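Local atomic coordinates of phosphoribosylformylglycinamidine synthase 2 (Thermus thermophilus, PDB entry 3VIU), a protein that belongs to the PurM-like (AIR synthase related) family as a phosphoribosylformylglycinamidine synthase 2 and holds adenosine-5'-diphosphate and a magnesium ion. Residues 402-413 / 715-724. Numbering follows the deposited sequence.
Sequences PNLASREAVYER and WKAPLREVLD
Ser406 sets its CB squarely over the six-membered ring of Trp715, 3.4 Å from the centroid and only 3° off the ring normal, a CH-pi contact. The same serine's backbone N donates to Trp715 O at 2.9 Å, a nearly straight bond to a carbonyl near the kink of helix 708-723, where Pro718 has no N-H to offer and Leu719 N turns to a water instead. That water also lies between Ser406 O and Lys716 O; Ser406 O receives a second water gripped by Ala409 N and by Lys716 NZ (2.8 Å), so two waters stitch the segments together.

At the kink, Leu719 reaches into the loop 402-407. Its CD1 lies over one face of the Arg407 guanidinium, toward the rim, 3.4 Å from CZ. The chain of Arg407 is bent at chi2 and chi3, which lets NE and NH2 both grip Ala405 O and hold that face in place.

Farther along, Ala409 CB sits over the Arg720 guanidinium, toward its rim, while Glu412 OE2 forms a salt bridge with Arg720 NH2 at its edge (2.9 Å). Arg413 NH2 makes another with Asp724 OD1 at 2.8 Å, Leu723 CD1 lying over its guanidinium face; a long Arg720-Asp724 bridge links all four charged residues.

Leu719 also touches strand 156-163, and Arg413 helix 132-152. The C-terminal helix of the second PurM-like half thus joins the segment preceding strand 422-424, against the first half of this internally duplicated fold.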
loop_
_atom_site.group_PDB
_atom_site.type_symbol
_atom_site.label_atom_id
_atom_site.label_comp_id
_atom_site.label_asym_id
_atom_site.label_seq_id
_atom_site.Cartn_x
_atom_site.Cartn_y
_atom_site.Cartn_z
ATOM N N PRO A 402 17.174 1.166 13.720
ATOM C CA PRO A 402 15.733 1.435 13.692
ATOM C C PRO A 402 15.025 0.961 12.411
ATOM O O PRO A 402 13.808 0.779 12.397
ATOM C CB PRO A 402 15.670 2.948 13.866
ATOM C CG PRO A 402 16.818 3.204 14.791
ATOM C CD PRO A 402 17.917 2.350 14.190
ATOM N N ASN A 403 15.781 0.764 11.342
ATOM C CA ASN A 403 15.198 0.316 10.089
ATOM C C ASN A 403 15.142 -1.209 9.989
ATOM O O ASN A 403 14.464 -1.750 9.115
ATOM C CB ASN A 403 16.000 0.884 8.908
ATOM C CG ASN A 403 15.672 2.350 8.615
ATOM O OD1 ASN A 403 16.529 3.106 8.147
ATOM N ND2 ASN A 403 14.427 2.749 8.870
ATOM N N LEU A 404 15.839 -1.899 10.888
ATOM C CA LEU A 404 15.882 -3.360 10.870
ATOM C C LEU A 404 15.359 -4.031 12.147
ATOM O O LEU A 404 15.054 -5.217 12.145
ATOM C CB LEU A 404 17.315 -3.813 10.611
ATOM C CG LEU A 404 17.954 -3.132 9.398
ATOM C CD1 LEU A 404 19.459 -3.427 9.340
ATOM C CD2 LEU A 404 17.243 -3.613 8.143
ATOM N N ALA A 405 15.257 -3.264 13.226
ATOM C CA ALA A 405 14.780 -3.770 14.509
ATOM C C ALA A 405 13.290 -4.135 14.518
ATOM O O ALA A 405 12.541 -3.787 13.611
ATOM C CB ALA A 405 15.068 -2.746 15.596
ATOM N N SER A 406 12.871 -4.832 15.562
ATOM C CA SER A 406 11.485 -5.266 15.707
ATOM C C SER A 406 10.461 -4.122 15.693
ATOM O O SER A 406 10.666 -3.103 16.352
ATOM C CB SER A 406 11.344 -6.062 17.006
ATOM O OG SER A 406 10.002 -6.441 17.227
ATOM N N ARG A 407 9.373 -4.289 14.933
ATOM C CA ARG A 407 8.311 -3.278 14.878
ATOM C C ARG A 407 7.264 -3.706 15.914
ATOM O O ARG A 407 6.137 -3.216 15.916
ATOM C CB ARG A 407 7.612 -3.222 13.507
ATOM C CG ARG A 407 8.408 -3.640 12.279
ATOM C CD ARG A 407 9.133 -2.495 11.592
ATOM N NE ARG A 407 10.469 -2.350 12.137
ATOM C CZ ARG A 407 11.409 -1.562 11.632
ATOM N NH1 ARG A 407 11.173 -0.828 10.551
ATOM N NH2 ARG A 407 12.592 -1.513 12.218
ATOM N N GLU A 408 7.652 -4.639 16.776
ATOM C CA GLU A 408 6.788 -5.186 17.818
ATOM C C GLU A 408 6.007 -4.135 18.629
ATOM O O GLU A 408 4.807 -4.286 18.865
ATOM C CB GLU A 408 7.652 -6.040 18.747
ATOM C CG GLU A 408 6.963 -7.206 19.429
ATOM C CD GLU A 408 7.961 -8.290 19.856
ATOM O OE1 GLU A 408 9.032 -7.950 20.421
ATOM O OE2 GLU A 408 7.670 -9.487 19.631
ATOM N N ALA A 409 6.681 -3.070 19.051
ATOM C CA ALA A 409 6.027 -2.028 19.838
ATOM C C ALA A 409 4.935 -1.311 19.045
ATOM O O ALA A 409 4.060 -0.668 19.625
ATOM C CB ALA A 409 7.064 -1.016 20.344
ATOM N N VAL A 410 4.987 -1.425 17.722
ATOM C CA VAL A 410 3.993 -0.784 16.867
ATOM C C VAL A 410 2.688 -1.588 16.780
ATOM O O VAL A 410 1.625 -1.110 17.190
ATOM C CB VAL A 410 4.561 -0.559 15.445
ATOM C CG1 VAL A 410 3.445 -0.178 14.473
ATOM C CG2 VAL A 410 5.623 0.526 15.493
ATOM N N TYR A 411 2.778 -2.811 16.259
ATOM C CA TYR A 411 1.612 -3.681 16.107
ATOM C C TYR A 411 0.955 -4.081 17.424
ATOM O O TYR A 411 -0.144 -4.633 17.428
ATOM C CB TYR A 411 2.001 -4.915 15.286
ATOM C CG TYR A 411 2.449 -4.509 13.905
ATOM C CD1 TYR A 411 1.552 -3.919 13.013
ATOM C CD2 TYR A 411 3.796 -4.580 13.536
ATOM C CE1 TYR A 411 1.980 -3.389 11.792
ATOM C CE2 TYR A 411 4.238 -4.053 12.315
ATOM C CZ TYR A 411 3.324 -3.454 11.452
ATOM O OH TYR A 411 3.751 -2.880 10.274
ATOM N N GLU A 412 1.623 -3.797 18.538
ATOM C CA GLU A 412 1.078 -4.104 19.855
ATOM C C GLU A 412 -0.022 -3.090 20.185
ATOM O O GLU A 412 -0.785 -3.266 21.137
ATOM C CB GLU A 412 2.180 -4.050 20.917
ATOM C CG GLU A 412 2.749 -5.416 21.292
ATOM C CD GLU A 412 4.011 -5.315 22.146
ATOM O OE1 GLU A 412 4.022 -4.499 23.093
ATOM O OE2 GLU A 412 4.984 -6.057 21.874
ATOM N N ARG A 413 -0.096 -2.027 19.389
ATOM C CA ARG A 413 -1.104 -0.994 19.587
ATOM C C ARG A 413 -2.415 -1.445 18.962
ATOM O O ARG A 413 -3.483 -0.961 19.328
ATOM C CB ARG A 413 -0.681 0.318 18.913
ATOM C CG ARG A 413 0.573 0.970 19.458
ATOM C CD ARG A 413 0.390 1.369 20.910
ATOM N NE ARG A 413 1.524 2.142 21.393
ATOM C CZ ARG A 413 1.895 3.310 20.885
ATOM N NH1 ARG A 413 1.218 3.834 19.878
ATOM N NH2 ARG A 413 2.939 3.955 21.385
ATOM N N TRP A 715 17.858 -6.506 18.864
ATOM C CA TRP A 715 16.783 -6.336 17.892
ATOM C C TRP A 715 15.484 -5.780 18.471
ATOM O O TRP A 715 14.766 -5.048 17.795
ATOM C CB TRP A 715 16.494 -7.694 17.253
ATOM C CG TRP A 715 15.392 -7.720 16.225
ATOM C CD1 TRP A 715 15.440 -7.223 14.954
ATOM C CD2 TRP A 715 14.126 -8.375 16.350
ATOM N NE1 TRP A 715 14.286 -7.539 14.276
ATOM C CE2 TRP A 715 13.464 -8.247 15.111
ATOM C CE3 TRP A 715 13.489 -9.063 17.391
ATOM C CZ2 TRP A 715 12.192 -8.786 14.879
ATOM C CZ3 TRP A 715 12.220 -9.601 17.162
ATOM C CH2 TRP A 715 11.589 -9.458 15.914
ATOM N N LYS A 716 15.188 -6.129 19.718
ATOM C CA LYS A 716 13.949 -5.717 20.369
ATOM C C LYS A 716 13.862 -4.289 20.905
ATOM O O LYS A 716 12.805 -3.667 20.823
ATOM C CB LYS A 716 13.632 -6.695 21.507
ATOM C CG LYS A 716 12.139 -6.900 21.769
ATOM C CD LYS A 716 11.454 -5.655 22.364
ATOM C CE LYS A 716 10.147 -5.298 21.630
ATOM N NZ LYS A 716 10.377 -4.600 20.319
ATOM N N ALA A 717 14.968 -3.763 21.424
ATOM C CA ALA A 717 14.992 -2.427 22.026
ATOM C C ALA A 717 14.809 -1.145 21.195
ATOM O O ALA A 717 14.035 -0.273 21.580
ATOM C CB ALA A 717 16.257 -2.287 22.867
ATOM N N PRO A 718 15.519 -1.009 20.058
ATOM C CA PRO A 718 15.454 0.169 19.176
ATOM C C PRO A 718 14.132 0.910 18.983
ATOM O O PRO A 718 13.972 2.025 19.470
ATOM C CB PRO A 718 16.016 -0.355 17.866
ATOM C CG PRO A 718 17.069 -1.301 18.343
ATOM C CD PRO A 718 16.348 -2.063 19.443
ATOM N N LEU A 719 13.190 0.315 18.262
ATOM C CA LEU A 719 11.920 0.989 18.029
ATOM C C LEU A 719 11.007 1.093 19.232
ATOM O O LEU A 719 10.140 1.963 19.276
ATOM C CB LEU A 719 11.154 0.325 16.886
ATOM C CG LEU A 719 11.656 0.671 15.487
ATOM C CD1 LEU A 719 10.655 0.169 14.457
ATOM C CD2 LEU A 719 11.831 2.178 15.367
ATOM N N ARG A 720 11.184 0.207 20.206
ATOM C CA ARG A 720 10.338 0.244 21.386
ATOM C C ARG A 720 10.576 1.510 22.190
ATOM O O ARG A 720 9.625 2.126 22.664
ATOM C CB ARG A 720 10.569 -0.982 22.266
ATOM C CG ARG A 720 9.720 -0.982 23.528
ATOM C CD ARG A 720 9.770 -2.315 24.263
ATOM N NE ARG A 720 9.088 -3.388 23.541
ATOM C CZ ARG A 720 7.791 -3.392 23.237
ATOM N NH1 ARG A 720 7.010 -2.373 23.586
ATOM N NH2 ARG A 720 7.271 -4.425 22.588
ATOM N N GLU A 721 11.833 1.906 22.355
ATOM C CA GLU A 721 12.110 3.124 23.107
ATOM C C GLU A 721 11.735 4.344 22.281
ATOM O O GLU A 721 11.121 5.276 22.796
ATOM C CB GLU A 721 13.579 3.189 23.538
ATOM C CG GLU A 721 14.523 2.333 22.725
ATOM C CD GLU A 721 15.848 2.085 23.440
ATOM O OE1 GLU A 721 16.687 1.329 22.900
ATOM O OE2 GLU A 721 16.051 2.645 24.543
ATOM N N VAL A 722 12.085 4.332 20.995
ATOM C CA VAL A 722 11.754 5.445 20.114
ATOM C C VAL A 722 10.261 5.750 20.177
ATOM O O VAL A 722 9.862 6.906 20.280
ATOM C CB VAL A 722 12.132 5.139 18.649
ATOM C CG1 VAL A 722 11.584 6.216 17.721
ATOM C CG2 VAL A 722 13.635 5.067 18.518
ATOM N N LEU A 723 9.444 4.700 20.124
ATOM C CA LEU A 723 7.994 4.845 20.160
ATOM C C LEU A 723 7.472 5.063 21.576
ATOM O O LEU A 723 6.628 5.923 21.804
ATOM C CB LEU A 723 7.321 3.606 19.567
ATOM C CG LEU A 723 6.116 3.781 18.632
ATOM C CD1 LEU A 723 5.186 2.584 18.799
ATOM C CD2 LEU A 723 5.373 5.073 18.944
ATOM N N ASP A 724 7.968 4.278 22.526
ATOM C CA ASP A 724 7.524 4.401 23.909
ATOM C C ASP A 724 8.640 4.900 24.828
ATOM O O ASP A 724 8.906 4.306 25.873
ATOM C CB ASP A 724 6.998 3.053 24.416
ATOM C CG ASP A 724 5.948 2.449 23.498
ATOM O OD1 ASP A 724 4.964 3.142 23.167
ATOM O OD2 ASP A 724 6.103 1.273 23.106
HETATM O O HOH W 1 9.256 -2.750 18.574
HETATM O O HOH W 2 12.622 -2.408 18.153
#